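Local atomic coordinates of protein (chymotrypsin/elastase isoinhibitor 1) (Ascaris suum, PDB entry 1EAI), a protein that inhibits chymotrypsin- and elastase-type serine proteinases and so defends the parasitic worm against the enzymes of its host. Residues Gly16-Lys20 and Cys38-Pro42. Residues are numbered along the deposited sequence; the frame is centred on the assembly and turned at random.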
loop_
_atom_site.group_PDB
_atom_site.type_symbol
_atom_site.label_atom_id
_atom_site.label_comp_id
_atom_site.label_asym_id
_atom_site.label_seq_id
_atom_site.Cartn_x
_atom_site.Cartn_y
_atom_site.Cartn_z
ATOM N N GLY C 16 1.448 -9.515 -10.138
ATOM C CA GLY C 16 1.749 -8.607 -11.263
ATOM C C GLY C 16 0.611 -7.633 -11.538
ATOM O O GLY C 16 0.156 -7.064 -10.601
ATOM N N CYS C 17 0.177 -7.342 -12.791
ATOM C CA CYS C 17 -0.942 -6.419 -12.973
ATOM C C CYS C 17 -2.186 -7.131 -13.477
ATOM O O CYS C 17 -2.079 -8.150 -14.116
ATOM C CB CYS C 17 -0.609 -5.225 -13.899
ATOM S SG CYS C 17 0.980 -4.415 -13.542
ATOM N N GLU C 18 -3.340 -6.608 -13.113
ATOM C CA GLU C 18 -4.711 -6.997 -13.395
ATOM C C GLU C 18 -5.383 -6.050 -14.420
ATOM O O GLU C 18 -5.036 -4.845 -14.519
ATOM C CB GLU C 18 -5.548 -7.052 -12.078
ATOM C CG GLU C 18 -5.176 -8.090 -10.981
ATOM C CD GLU C 18 -6.278 -8.293 -9.938
ATOM O OE1 GLU C 18 -7.089 -7.440 -9.646
ATOM O OE2 GLU C 18 -6.338 -9.450 -9.314
ATOM N N MET C 19 -6.409 -6.515 -15.227
ATOM C CA MET C 19 -7.054 -5.651 -16.242
ATOM C C MET C 19 -8.593 -5.686 -16.137
ATOM O O MET C 19 -9.141 -6.780 -15.858
ATOM C CB MET C 19 -6.728 -6.169 -17.648
ATOM C CG MET C 19 -5.266 -6.015 -18.099
ATOM S SD MET C 19 -4.844 -6.793 -19.709
ATOM C CE MET C 19 -5.726 -5.650 -20.816
ATOM N N LYS C 20 -9.301 -4.536 -16.254
ATOM C CA LYS C 20 -10.774 -4.632 -16.225
ATOM C C LYS C 20 -11.270 -4.943 -17.656
ATOM O O LYS C 20 -10.531 -4.784 -18.645
ATOM C CB LYS C 20 -11.424 -3.286 -16.080
ATOM C CG LYS C 20 -11.229 -2.536 -14.801
ATOM C CD LYS C 20 -12.261 -2.881 -13.761
ATOM C CE LYS C 20 -12.232 -1.953 -12.539
ATOM N NZ LYS C 20 -13.020 -2.414 -11.330
ATOM N N CYS C 38 -4.633 -13.105 -3.897
ATOM C CA CYS C 38 -5.553 -13.971 -4.615
ATOM C C CYS C 38 -5.698 -13.247 -5.913
ATOM O O CYS C 38 -6.285 -12.139 -5.920
ATOM C CB CYS C 38 -6.892 -14.054 -3.856
ATOM S SG CYS C 38 -6.922 -15.386 -2.631
ATOM N N GLU C 39 -4.886 -13.642 -6.903
ATOM C CA GLU C 39 -4.826 -12.925 -8.204
ATOM C C GLU C 39 -5.763 -13.402 -9.394
ATOM O O GLU C 39 -6.023 -14.623 -9.547
ATOM C CB GLU C 39 -3.317 -12.960 -8.576
ATOM C CG GLU C 39 -2.887 -12.283 -9.892
ATOM C CD GLU C 39 -1.581 -12.825 -10.478
ATOM O OE1 GLU C 39 -1.293 -14.028 -10.660
ATOM O OE2 GLU C 39 -0.718 -11.877 -10.669
ATOM N N CYS C 40 -6.359 -12.457 -10.145
ATOM C CA CYS C 40 -7.151 -12.598 -11.383
ATOM C C CYS C 40 -6.185 -12.253 -12.514
ATOM O O CYS C 40 -6.115 -11.058 -12.770
ATOM C CB CYS C 40 -8.249 -11.478 -11.554
ATOM S SG CYS C 40 -9.663 -11.865 -12.677
ATOM N N SER C 41 -5.402 -13.190 -13.131
ATOM C CA SER C 41 -4.403 -12.749 -14.174
ATOM C C SER C 41 -4.815 -12.792 -15.610
ATOM O O SER C 41 -5.317 -13.787 -16.076
ATOM C CB SER C 41 -3.095 -13.543 -14.177
ATOM O OG SER C 41 -3.382 -14.669 -13.378
ATOM N N PRO C 42 -4.301 -11.851 -16.350
ATOM C CA PRO C 42 -4.612 -11.791 -17.728
ATOM C C PRO C 42 -3.940 -12.917 -18.472
ATOM O O PRO C 42 -4.539 -13.431 -19.418
ATOM C CB PRO C 42 -4.179 -10.400 -18.187
ATOM C CG PRO C 42 -3.754 -9.634 -16.951
ATOM C CD PRO C 42 -4.170 -10.482 -15.770
HETATM O O HOH W 1 -4.602 -9.201 -6.393
HETATM O O HOH W 2 -7.065 -9.136 -14.924
#
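E18 and E39 each send a carboxylate across to the backbone of the other segment. The N-H of C40 points almost straight at OE2 of E18 (N to OE2 3.1 Å, 170° at the hydrogen). It meets that oxygen on its anti side, 32° out of the carboxylate plane. The same oxygen forms a salt bridge with R48, so OE2 is gripped by both a backbone N-H and a guanidinium group. The extended chain of E18 lies alongside C40, with CG 3.6 Å from C40 O. E39 has CG anti to its backbone N and reaches the start of the other segment. There G16 N donates to E39 OE2 at 3.2 Å, nearly in line with the C-O bond.

The tight part is at P42. Its ring edge rests on the carbonyl of C17, CD 3.5 Å from C17 O, and SD of M19 packs against its CB at 4.0 Å. The looser part is bridged by water. One water accepts from M19 N (2.7 Å) and lies within hydrogen-bonding distance of C40 O (3.0 Å); another joins E18 OE2 and C38 O only weakly.

Disulfides join C17 to C29, C38 to C5 and C40 to C54. Such disulfide-braced loops are characteristic of the TIL fold.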